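Side-chain contact in inner membrane protein (Salmonella typhimurium LT2, PDB 2QJV), which is probably a sugar isomerase, consistent with glucuronate isomerase activity, and is a nickel-bound, two-cupin protein of the KduI/IolB family: residues A[50-55]-A[142-147]. The protein carries 2 engineered substitutions. Numbering follows the deposited sequence.
Sequences ERCLVL and NILPDS
Cys-52 and Val-54, two residues apart on strand 49-55, face the corner where the chain leaves strand 138-142; their CA atoms lie 8.3 Å from that of Leu-144 and 8.6 Å from that of Ile-143, respectively, so side chains alone bridge the backbones. Ile-143 carries two of the three contacts, one through each branch. Its CG2 meets Cys-52 SG at 4.1 Å. Its other branch, extended at chi2 (167°), carries CD1 to Val-54 CG1, again at 4.1 Å, the two side chains meeting tip to tip. The thiol of Cys-52 is swung anti to its own N (chi1 -176°), toward Ile-143, while the CB of the same residue receives Leu-144 CD2 at 4.2 Å. A classic beta bulge opposite Val-155, on the neighbouring strand 154-160, takes in Ile-143 and Leu-144; with the turn of the chain at 143, it probably allows two consecutive side chains to face segment 50-55. Ser-86 of strand 86-89, next to strand 49-55 in its sheet, also touches Cys-52, Val-54 and Ile-143. The contact thus packs that sheet against the corner ending strand 138-142, part of the next sheet. All four residues are buried, and no hydrogen bond crosses between the segments: van der Waals contact and exclusion of water hold this part of the interface.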
loop_
_atom_site.group_PDB
_atom_site.type_symbol
_atom_site.label_atom_id
_atom_site.label_comp_id
_atom_site.label_asym_id
_atom_site.label_seq_id
_atom_site.Cartn_x
_atom_site.Cartn_y
_atom_site.Cartn_z
ATOM N N GLU A 50 22.564 -19.204 21.078
ATOM C CA GLU A 50 22.074 -19.683 22.368
ATOM C C GLU A 50 20.539 -19.711 22.245
ATOM O O GLU A 50 19.937 -19.035 21.399
ATOM C CB GLU A 50 22.510 -18.843 23.575
ATOM C CG GLU A 50 22.046 -17.426 23.540
ATOM C CD GLU A 50 22.313 -16.648 24.806
ATOM O OE1 GLU A 50 23.118 -17.093 25.674
ATOM O OE2 GLU A 50 21.693 -15.556 24.898
ATOM N N ARG A 51 19.935 -20.551 23.066
ATOM C CA ARG A 51 18.512 -20.782 23.081
ATOM C C ARG A 51 17.902 -20.877 24.494
ATOM O O ARG A 51 18.560 -21.246 25.481
ATOM C CB ARG A 51 18.163 -22.075 22.323
ATOM C CG ARG A 51 18.353 -22.049 20.813
ATOM C CD ARG A 51 18.275 -23.431 20.150
ATOM N NE ARG A 51 18.375 -23.306 18.682
ATOM C CZ ARG A 51 19.513 -23.250 17.984
ATOM N NH1 ARG A 51 20.682 -23.276 18.586
ATOM N NH2 ARG A 51 19.479 -23.107 16.660
ATOM N N CYS A 52 16.616 -20.519 24.555
ATOM C CA CYS A 52 15.793 -20.666 25.730
ATOM C C CYS A 52 14.518 -21.379 25.232
ATOM O O CYS A 52 13.752 -20.864 24.435
ATOM C CB CYS A 52 15.475 -19.328 26.425
ATOM S SG CYS A 52 14.530 -19.521 27.965
ATOM N N LEU A 53 14.392 -22.624 25.661
ATOM C CA LEU A 53 13.285 -23.504 25.337
ATOM C C LEU A 53 12.236 -23.237 26.363
ATOM O O LEU A 53 12.456 -23.525 27.545
ATOM C CB LEU A 53 13.706 -24.959 25.438
ATOM C CG LEU A 53 14.474 -25.631 24.277
ATOM C CD1 LEU A 53 15.446 -24.693 23.623
ATOM C CD2 LEU A 53 15.138 -26.922 24.785
ATOM N N VAL A 54 11.120 -22.675 25.951
ATOM C CA VAL A 54 10.020 -22.357 26.864
ATOM C C VAL A 54 8.872 -23.344 26.606
ATOM O O VAL A 54 8.400 -23.495 25.463
ATOM C CB VAL A 54 9.541 -20.908 26.745
ATOM C CG1 VAL A 54 8.342 -20.658 27.731
ATOM C CG2 VAL A 54 10.708 -19.903 26.982
ATOM N N LEU A 55 8.481 -24.069 27.669
ATOM C CA LEU A 55 7.322 -24.987 27.608
ATOM C C LEU A 55 6.072 -24.145 27.878
ATOM O O LEU A 55 5.735 -23.816 29.030
ATOM C CB LEU A 55 7.463 -26.181 28.571
ATOM C CG LEU A 55 8.482 -27.302 28.238
ATOM C CD1 LEU A 55 9.930 -26.826 28.120
ATOM C CD2 LEU A 55 8.412 -28.455 29.284
ATOM N N ASN A 142 9.180 -13.172 34.747
ATOM C CA ASN A 142 10.535 -12.941 34.211
ATOM C C ASN A 142 11.307 -14.251 34.109
ATOM O O ASN A 142 11.997 -14.678 35.053
ATOM C CB ASN A 142 11.272 -11.886 35.059
ATOM C CG ASN A 142 10.630 -10.505 34.940
ATOM O OD1 ASN A 142 10.123 -9.938 35.925
ATOM N ND2 ASN A 142 10.610 -9.979 33.726
ATOM N N ILE A 143 11.125 -14.905 32.964
ATOM C CA ILE A 143 11.777 -16.179 32.654
ATOM C C ILE A 143 13.315 -16.020 32.553
ATOM O O ILE A 143 14.057 -16.772 33.161
ATOM C CB ILE A 143 11.200 -16.831 31.371
ATOM C CG1 ILE A 143 9.733 -17.239 31.603
ATOM C CG2 ILE A 143 12.097 -18.040 30.912
ATOM C CD1 ILE A 143 8.967 -17.597 30.347
ATOM N N LEU A 144 13.767 -15.017 31.819
ATOM C CA LEU A 144 15.168 -14.790 31.592
ATOM C C LEU A 144 15.461 -13.288 31.518
ATOM O O LEU A 144 15.580 -12.715 30.432
ATOM C CB LEU A 144 15.644 -15.548 30.344
ATOM C CG LEU A 144 17.169 -15.599 30.082
ATOM C CD1 LEU A 144 17.978 -15.908 31.361
ATOM C CD2 LEU A 144 17.436 -16.595 28.948
ATOM N N PRO A 145 15.493 -12.632 32.685
ATOM C CA PRO A 145 15.747 -11.187 32.734
ATOM C C PRO A 145 17.226 -10.822 32.632
ATOM O O PRO A 145 18.083 -11.702 32.709
ATOM C CB PRO A 145 15.237 -10.796 34.107
ATOM C CG PRO A 145 15.416 -12.045 34.945
ATOM C CD PRO A 145 15.290 -13.199 34.029
ATOM N N ASP A 146 17.517 -9.524 32.545
ATOM C CA ASP A 146 18.917 -9.062 32.436
ATOM C C ASP A 146 19.740 -9.211 33.727
ATOM O O ASP A 146 20.947 -9.071 33.677
ATOM C CB ASP A 146 19.021 -7.633 31.847
ATOM C CG ASP A 146 18.471 -6.508 32.744
ATOM O OD1 ASP A 146 18.135 -6.703 33.942
ATOM O OD2 ASP A 146 18.423 -5.364 32.191
ATOM N N SER A 147 19.069 -9.517 34.839
ATOM C CA SER A 147 19.677 -9.809 36.107
ATOM C C SER A 147 20.031 -11.302 36.273
ATOM O O SER A 147 20.592 -11.668 37.299
ATOM C CB SER A 147 18.737 -9.385 37.247
ATOM O OG SER A 147 17.462 -9.970 37.033
#